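Local coordinates for hypothetical conserved protein (Geobacillus kaustophilus, PDB 2R5X) that is of unknown function but belongs to the YugN-like family and pairs an antiparallel beta sheet with helices in a single-chain fold, at residues T8-Q13 with A110-E115; R56-A61 with K74-I79. The protein carries 1 engineered substitution. All blocks are in the same frame, centred on the assembly; numbering follows the deposited sequence. Where two conformers were deposited one is given.

Interaction 1 (T8-Q13 with A110-E115); sequences TGLENQ and AQVKSE
The flat carboxamide of Gln13 and the flat peptide of Gly9 are met by the same ammonium group, Lys113 NZ, from different directions. At Gln13 the nitrogen stands beyond the oxygen, almost in line with CD-OE1 (C=O...N angle 172°), whereas at Gly9 it sits above the carbonyl plane, 59° out of it. The setting is a loop-to-helix contact: the connection 8-13, between strands 3-4 and 14-16, packs against helix 99-117 and opens with an ST turn in which Leu10 N donates to Thr8 OG1. Both bonds from the lysine are short, Lys113 NZ to Gly9 O at 2.8 Å and Lys113 NZ to Gln13 OE1 at 2.6 Å, although the poor order of Gln13 makes the second value less certain. A weak, long ion pair with Glu117 adds to the surroundings of this nitrogen.

The Lys113 chain leaves the helix with CG anti to the backbone N, then bends at chi2 (67°), which carries it along the loop backbone. Its methylenes pass Thr8 O, with Lys113 CG 3.5 Å from that oxygen. At Gly9 a CB would point toward the helix, 3.0 Å from Lys113 CE, and the positive phi would press it against Thr8 O, which by itself demands glycine.

The apolar half of the contact lies on the inner side. Leu10 lays CD2 against the helix, 3.8 Å from both Val112 CG1 and Lys113 CA, and the Leu10 and Val112 side chains cross at about a right angle. Leu109 and Leu116 also touch Leu10, while Leu75 and Pro78 reach it from strand 71-84; Val112 in turn meets Met24, Leu27 and Phe29. The two segments bury 234 Å² between them. Leu10 CD1 lies 3.9 Å from Val112 CG1.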
ATOM      1  N   THR A   8      10.102  -2.532   6.022  1.00 37.46           N
ATOM      2  CA  THR A   8       8.857  -3.255   6.294  1.00 33.80           C
ATOM      3  C   THR A   8       8.978  -4.724   5.868  1.00 35.95           C
ATOM      4  O   THR A   8       8.214  -5.576   6.318  1.00 36.12           O
ATOM      5  CB  THR A   8       7.660  -2.644   5.535  1.00 43.52           C
ATOM      6  OG1 THR A   8       7.890  -2.758   4.122  1.00 27.35           O
ATOM      7  CG2 THR A   8       7.440  -1.167   5.928  1.00 25.48           C
ATOM      8  N   GLY A   9       9.923  -5.000   4.973  1.00 36.31           N
ATOM      9  CA  GLY A   9      10.102  -6.331   4.399  1.00 40.33           C
ATOM     10  C   GLY A   9       9.280  -6.607   3.148  1.00 43.46           C
ATOM     11  O   GLY A   9       9.404  -7.680   2.547  1.00 35.35           O
ATOM     12  N   LEU A  10       8.447  -5.643   2.751  1.00 28.57           N
ATOM     13  CA  LEU A  10       7.466  -5.853   1.676  1.00 24.78           C
ATOM     14  C   LEU A  10       8.093  -6.014   0.298  1.00 27.39           C
ATOM     15  O   LEU A  10       7.583  -6.761  -0.540  1.00 32.14           O
ATOM     16  CB  LEU A  10       6.407  -4.736   1.667  1.00 24.11           C
ATOM     17  CG  LEU A  10       5.471  -4.698   2.887  1.00 32.26           C
ATOM     18  CD1 LEU A  10       4.429  -3.597   2.765  1.00 38.84           C
ATOM     19  CD2 LEU A  10       4.797  -6.033   3.083  1.00 35.28           C
ATOM     20  N   GLU A  11       9.218  -5.337   0.082  1.00 27.90           N
ATOM     21  CA  GLU A  11       9.886  -5.327  -1.221  1.00 28.93           C
ATOM     22  C   GLU A  11      10.654  -6.623  -1.513  1.00 32.44           C
ATOM     23  O   GLU A  11      11.227  -6.772  -2.594  1.00 37.94           O
ATOM     24  CB  GLU A  11      10.853  -4.133  -1.326  1.00 26.31           C
ATOM     25  CG  GLU A  11      10.296  -2.770  -0.899  1.00 26.19           C
ATOM     26  CD  GLU A  11      10.640  -2.401   0.541  1.00 30.82           C
ATOM     27  OE1 GLU A  11      10.574  -3.276   1.427  1.00 38.42           O
ATOM     28  OE2 GLU A  11      10.972  -1.227   0.792  1.00 29.79           O
ATOM     29  N   ASN A  12      10.663  -7.547  -0.552  1.00 42.76           N
ATOM     30  CA  ASN A  12      11.509  -8.748  -0.612  1.00 52.33           C
ATOM     31  C   ASN A  12      10.802 -10.024  -1.074  1.00 53.65           C
ATOM     32  O   ASN A  12      11.449 -11.060  -1.253  1.00 66.12           O
ATOM     33  CB  ASN A  12      12.193  -9.001   0.743  1.00 52.67           C
ATOM     34  CG  ASN A  12      13.104  -7.855   1.173  1.00 70.50           C
ATOM     35  OD1 ASN A  12      13.754  -7.208   0.347  1.00 63.39           O
ATOM     36  ND2 ASN A  12      13.161  -7.609   2.479  1.00 58.00           N
ATOM     37  N   GLN A  13       9.486  -9.955  -1.253  1.00 43.70           N
ATOM     38  CA  GLN A  13       8.732 -11.103  -1.746  1.00 54.38           C
ATOM     39  C   GLN A  13       7.583 -10.704  -2.677  1.00 53.90           C
ATOM     40  O   GLN A  13       7.060  -9.591  -2.609  1.00 59.92           O
ATOM     41  CB  GLN A  13       8.246 -12.000  -0.587  1.00 61.91           C
ATOM     42  CG  GLN A  13       6.861 -11.676  -0.009  1.00 81.02           C
ATOM     43  CD  GLN A  13       6.811 -10.350   0.727  1.00 85.66           C
ATOM     44  OE1 GLN A  13       7.446 -10.178   1.767  1.00 89.83           O
ATOM     45  NE2 GLN A  13       6.044  -9.409   0.194  1.00 66.33           N
ATOM     46  N   ALA A 110       2.948  -3.439   9.114  1.00 21.50           N
ATOM     47  CA  ALA A 110       3.318  -4.661   9.847  1.00 23.54           C
ATOM     48  C   ALA A 110       2.280  -5.772   9.674  1.00 24.67           C
ATOM     49  O   ALA A 110       2.629  -6.944   9.524  1.00 31.45           O
ATOM     50  CB  ALA A 110       3.516  -4.355  11.315  1.00 26.65           C
ATOM     51  N   GLN A 111       1.002  -5.409   9.674  1.00 23.19           N
ATOM     52  CA  GLN A 111      -0.025  -6.411   9.450  1.00 31.05           C
ATOM     53  C   GLN A 111      -0.182  -6.773   7.975  1.00 31.51           C
ATOM     54  O   GLN A 111      -0.581  -7.887   7.669  1.00 29.10           O
ATOM     55  CB  GLN A 111      -1.354  -6.066  10.140  1.00 42.57           C
ATOM     56  CG  GLN A 111      -2.117  -4.875   9.599  1.00 64.62           C
ATOM     57  CD  GLN A 111      -3.246  -4.439  10.520  1.00 47.63           C
ATOM     58  OE1 GLN A 111      -3.276  -3.299  10.993  1.00 54.32           O
ATOM     59  NE2 GLN A 111      -4.174  -5.346  10.782  1.00 69.16           N
ATOM     60  N   VAL A 112       0.157  -5.855   7.071  1.00 25.01           N
ATOM     61  CA  VAL A 112       0.281  -6.209   5.650  1.00 28.05           C
ATOM     62  C   VAL A 112       1.332  -7.319   5.518  1.00 21.47           C
ATOM     63  O   VAL A 112       1.062  -8.367   4.940  1.00 28.90           O
ATOM     64  CB  VAL A 112       0.645  -4.984   4.753  1.00 28.17           C
ATOM     65  CG1 VAL A 112       1.021  -5.429   3.352  1.00 26.35           C
ATOM     66  CG2 VAL A 112      -0.508  -3.999   4.684  1.00 26.92           C
ATOM     67  N   LYS A 113       2.510  -7.086   6.094  1.00 23.04           N
ATOM     68  CA  LYS A 113       3.615  -8.040   6.046  1.00 28.90           C
ATOM     69  C   LYS A 113       3.267  -9.401   6.678  1.00 30.48           C
ATOM     70  O   LYS A 113       3.565 -10.442   6.092  1.00 30.64           O
ATOM     71  CB  LYS A 113       4.870  -7.429   6.685  1.00 24.67           C
ATOM     72  CG  LYS A 113       6.099  -8.338   6.723  1.00 39.75           C
ATOM     73  CD  LYS A 113       6.651  -8.634   5.340  1.00 37.77           C
ATOM     74  CE  LYS A 113       7.757  -9.676   5.421  1.00 69.56           C
ATOM     75  NZ  LYS A 113       8.491  -9.836   4.136  1.00 77.57           N
ATOM     76  N   SER A 114       2.620  -9.367   7.847  1.00 30.69           N
ATOM     77  CA  SER A 114       2.193 -10.570   8.573  0.50 28.09           C
ATOM     78  C   SER A 114       1.210 -11.412   7.766  1.00 30.32           C
ATOM     79  O   SER A 114       1.311 -12.637   7.736  1.00 36.99           O
ATOM     80  CB  SER A 114       1.563 -10.186   9.919  0.50 34.82           C
ATOM     81  OG  SER A 114       1.094 -11.323  10.625  0.50 32.77           O
ATOM     82  N   GLU A 115       0.251 -10.742   7.122  1.00 31.05           N
ATOM     83  CA  GLU A 115      -0.724 -11.425   6.263  1.00 28.86           C
ATOM     84  C   GLU A 115      -0.084 -12.055   5.024  1.00 35.36           C
ATOM     85  O   GLU A 115      -0.511 -13.123   4.586  1.00 32.19           O
ATOM     86  CB  GLU A 115      -1.875 -10.496   5.846  1.00 31.66           C
ATOM     87  CG  GLU A 115      -2.844 -10.107   6.971  1.00 41.05           C
ATOM     88  CD  GLU A 115      -3.327 -11.296   7.792  1.00 46.12           C
ATOM     89  OE1 GLU A 115      -4.057 -12.154   7.249  1.00 52.15           O
ATOM     90  OE2 GLU A 115      -2.976 -11.363   8.988  1.00 49.73           O
TER

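Interaction 2 (R56-A61 with K74-I79); sequences RVQGYA and KLLTPI
Gly59 and Leu75 have the shortest CA-CA distance of this antiparallel pairing: as a non-hydrogen-bonded pair they bring Gly59 CA within 3.9 Å of Leu75 CA. Straight backbone bonding follows on one side, with Leu76 N 2.8 Å from Gln58 O, and the Tyr60-Lys74 hydrogen-bonded pair on the other. On the buried face Val57 CG1 rests 4.0 Å from Leu75 CD2, and helix 99-117 covers both through Leu109 and Leu116.

The opposite, partly exposed face carries Tyr60. Its CG is placed between the backbone N and carbonyl carbon (chi1 58°), turning the ring over the neighbouring strand. Lys74 CB then makes a CH-pi contact, 3.9 Å from the Tyr60 ring centroid and 27° off the normal, while Leu76 CD2 meets the ring edge in plane, 3.8 Å from Tyr60 CE1. Lys74 CD comes within 3.3 Å of Tyr60 OH. Losing the ring of Tyr60 to an alanine here is likely to uncover the Lys74 methylenes and leave Leu76 CD2 without its edge partner, opening a gap beside them.

Beyond Leu76 the direct bonding lapses and water takes over. One water accepts from Gln58 N at 2.8 Å and lies near Leu76 O; another lies 2.9 Å from both Arg56 O and Thr77 O. Direct pairing resumes at Arg56 and Ile79, whose backbones exchange two bonds, but with the register shifted by one. This is an antiparallel beta hairpin, strands 51-61 and 71-84, whose second strand is broken by a short hydrated loop.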
ATOM      1  N   ARG A  56       0.056   4.667   1.036  1.00 24.58           N
ATOM      2  CA  ARG A  56       0.024   4.100  -0.307  1.00 26.23           C
ATOM      3  C   ARG A  56       0.931   2.888  -0.441  1.00 25.60           C
ATOM      4  O   ARG A  56       2.136   2.980  -0.210  1.00 27.79           O
ATOM      5  CB  ARG A  56       0.404   5.169  -1.341  1.00 26.72           C
ATOM      6  CG  ARG A  56       0.515   4.657  -2.775  1.00 29.22           C
ATOM      7  CD  ARG A  56       0.366   5.790  -3.796  1.00 21.95           C
ATOM      8  NE  ARG A  56      -1.000   6.316  -3.845  1.00 31.62           N
ATOM      9  CZ  ARG A  56      -1.484   7.090  -4.814  1.00 38.61           C
ATOM     10  NH1 ARG A  56      -0.724   7.438  -5.844  1.00 37.21           N
ATOM     11  NH2 ARG A  56      -2.737   7.512  -4.760  1.00 31.08           N
ATOM     12  N   VAL A  57       0.334   1.758  -0.817  1.00 25.69           N
ATOM     13  CA  VAL A  57       1.077   0.529  -1.122  1.00 19.67           C
ATOM     14  C   VAL A  57       0.935   0.255  -2.620  1.00 24.63           C
ATOM     15  O   VAL A  57      -0.163   0.287  -3.166  1.00 23.99           O
ATOM     16  CB  VAL A  57       0.587  -0.671  -0.278  1.00 26.11           C
ATOM     17  CG1 VAL A  57       1.301  -1.969  -0.666  1.00 24.86           C
ATOM     18  CG2 VAL A  57       0.795  -0.382   1.208  1.00 22.61           C
ATOM     19  N   GLN A  58       2.062   0.001  -3.272  1.00 25.12           N
ATOM     20  CA  GLN A  58       2.100  -0.112  -4.713  1.00 22.95           C
ATOM     21  C   GLN A  58       2.964  -1.296  -5.103  1.00 26.01           C
ATOM     22  O   GLN A  58       3.934  -1.628  -4.415  1.00 23.15           O
ATOM     23  CB  GLN A  58       2.675   1.173  -5.301  1.00 22.38           C
ATOM     24  CG  GLN A  58       2.233   1.473  -6.708  1.00 40.55           C
ATOM     25  CD  GLN A  58       2.639   2.858  -7.151  1.00 40.74           C
ATOM     26  OE1 GLN A  58       3.780   3.269  -6.958  1.00 31.78           O
ATOM     27  NE2 GLN A  58       1.708   3.585  -7.761  1.00 22.29           N
ATOM     28  N   GLY A  59       2.601  -1.927  -6.212  1.00 25.80           N
ATOM     29  CA  GLY A  59       3.374  -3.018  -6.774  1.00 23.87           C
ATOM     30  C   GLY A  59       3.250  -3.046  -8.287  1.00 30.89           C
ATOM     31  O   GLY A  59       2.271  -2.550  -8.838  1.00 27.37           O
ATOM     32  N   TYR A  60       4.244  -3.611  -8.962  1.00 29.68           N
ATOM     33  CA  TYR A  60       4.142  -3.817 -10.406  1.00 28.30           C
ATOM     34  C   TYR A  60       3.855  -5.277 -10.744  1.00 40.06           C
ATOM     35  O   TYR A  60       4.178  -6.184  -9.961  1.00 31.14           O
ATOM     36  CB  TYR A  60       5.396  -3.319 -11.132  1.00 22.67           C
ATOM     37  CG  TYR A  60       6.708  -3.950 -10.691  1.00 40.65           C
ATOM     38  CD1 TYR A  60       7.556  -3.289  -9.807  1.00 56.49           C
ATOM     39  CD2 TYR A  60       7.117  -5.193 -11.185  1.00 47.07           C
ATOM     40  CE1 TYR A  60       8.768  -3.857  -9.408  1.00 59.89           C
ATOM     41  CE2 TYR A  60       8.319  -5.770 -10.793  1.00 34.87           C
ATOM     42  CZ  TYR A  60       9.145  -5.093  -9.909  1.00 49.34           C
ATOM     43  OH  TYR A  60      10.339  -5.658  -9.521  1.00 60.63           O
ATOM     44  N   ALA A  61       3.261  -5.501 -11.914  1.00 35.31           N
ATOM     45  CA  ALA A  61       3.028  -6.855 -12.396  1.00 44.81           C
ATOM     46  C   ALA A  61       4.292  -7.407 -13.057  1.00 46.18           C
ATOM     47  O   ALA A  61       4.603  -7.068 -14.198  1.00 48.47           O
ATOM     48  CB  ALA A  61       1.844  -6.885 -13.355  1.00 49.04           C
ATOM     49  N   LYS A  74       5.158  -7.600  -7.537  1.00 35.09           N
ATOM     50  CA  LYS A  74       6.312  -7.266  -6.707  1.00 33.76           C
ATOM     51  C   LYS A  74       6.074  -5.882  -6.076  1.00 34.06           C
ATOM     52  O   LYS A  74       5.975  -4.878  -6.784  1.00 29.92           O
ATOM     53  CB  LYS A  74       7.608  -7.320  -7.534  1.00 36.53           C
ATOM     54  CG  LYS A  74       8.917  -7.244  -6.736  1.00 44.76           C
ATOM     55  CD  LYS A  74       9.301  -5.804  -6.387  1.00 60.27           C
ATOM     56  CE  LYS A  74      10.607  -5.701  -5.642  1.00 62.34           C
ATOM     57  NZ  LYS A  74      10.736  -4.356  -5.017  1.00 54.26           N
ATOM     58  N   LEU A  75       5.994  -5.842  -4.748  1.00 27.44           N
ATOM     59  CA  LEU A  75       5.682  -4.613  -4.016  1.00 26.32           C
ATOM     60  C   LEU A  75       6.869  -3.662  -3.909  1.00 28.26           C
ATOM     61  O   LEU A  75       8.018  -4.083  -3.755  1.00 27.70           O
ATOM     62  CB  LEU A  75       5.155  -4.928  -2.616  1.00 27.61           C
ATOM     63  CG  LEU A  75       3.864  -5.737  -2.433  1.00 30.87           C
ATOM     64  CD1 LEU A  75       3.681  -6.043  -0.969  1.00 30.93           C
ATOM     65  CD2 LEU A  75       2.642  -5.002  -2.952  1.00 24.80           C
ATOM     66  N   LEU A  76       6.564  -2.372  -3.989  1.00 27.97           N
ATOM     67  CA  LEU A  76       7.551  -1.308  -3.881  1.00 26.75           C
ATOM     68  C   LEU A  76       7.523  -0.727  -2.467  1.00 28.51           C
ATOM     69  O   LEU A  76       6.727  -1.151  -1.639  1.00 22.84           O
ATOM     70  CB  LEU A  76       7.255  -0.227  -4.923  1.00 25.85           C
ATOM     71  CG  LEU A  76       7.220  -0.695  -6.388  1.00 26.89           C
ATOM     72  CD1 LEU A  76       6.499   0.324  -7.256  1.00 29.29           C
ATOM     73  CD2 LEU A  76       8.626  -0.962  -6.938  1.00 24.55           C
ATOM     74  N   THR A  77       8.400   0.228  -2.188  1.00 21.30           N
ATOM     75  CA  THR A  77       8.467   0.848  -0.871  1.00 27.00           C
ATOM     76  C   THR A  77       7.208   1.674  -0.616  1.00 22.86           C
ATOM     77  O   THR A  77       6.868   2.551  -1.425  1.00 23.14           O
ATOM     78  CB  THR A  77       9.741   1.705  -0.739  1.00 27.20           C
ATOM     79  OG1 THR A  77      10.880   0.872  -1.000  1.00 20.86           O
ATOM     80  CG2 THR A  77       9.874   2.315   0.661  1.00 18.84           C
ATOM     81  N   PRO A  78       6.486   1.368   0.484  1.00 23.77           N
ATOM     82  CA  PRO A  78       5.267   2.113   0.822  1.00 24.58           C
ATOM     83  C   PRO A  78       5.551   3.558   1.164  1.00 24.01           C
ATOM     84  O   PRO A  78       6.622   3.868   1.705  1.00 27.50           O
ATOM     85  CB  PRO A  78       4.733   1.374   2.053  1.00 23.20           C
ATOM     86  CG  PRO A  78       5.366   0.025   1.991  1.00 22.44           C
ATOM     87  CD  PRO A  78       6.739   0.298   1.465  1.00 22.66           C
ATOM     88  N   ILE A  79       4.606   4.433   0.825  1.00 21.65           N
ATOM     89  CA  ILE A  79       4.738   5.861   1.097  1.00 22.31           C
ATOM     90  C   ILE A  79       3.530   6.414   1.847  1.00 36.07           C
ATOM     91  O   ILE A  79       2.472   5.777   1.876  1.00 35.23           O
ATOM     92  CB  ILE A  79       4.994   6.711  -0.195  1.00 27.94           C
ATOM     93  CG1 ILE A  79       3.813   6.636  -1.171  1.00 22.02           C
ATOM     94  CG2 ILE A  79       6.284   6.289  -0.883  1.00 24.43           C
ATOM     95  CD1 ILE A  79       3.564   7.926  -1.929  1.00 34.55           C
TER
HETATM   96  O   HOH W   1       4.111   2.770  -2.363  1.00 28.05           O
HETATM   97  O   HOH W   2       4.408   0.138  -1.729  1.00 30.39           O

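Both contacts are partly buried, with none of their touching residues fully exposed. Interaction 2 is the more central, its centre about 6 Å from the centre of the chain against about 10 Å for that of interaction 1, and buries more surface, 570 Å² against 234 Å². Its cohesion is mostly strand-to-strand backbone bonding, whereas interaction 1 relies on one lysine side chain and a leucine. Neither pair of elements is shared, yet helix 99-117, one side of interaction 1, also covers the buried face of the hairpin. A probable hydrogen bond, Glu11 OE2 to Thr77 OG1 at 2.8 Å, ties them, and Glu11 packs against Lys74. Along the chain, the hairpin is nested within the loop closed by residues 8-13 and 110-115.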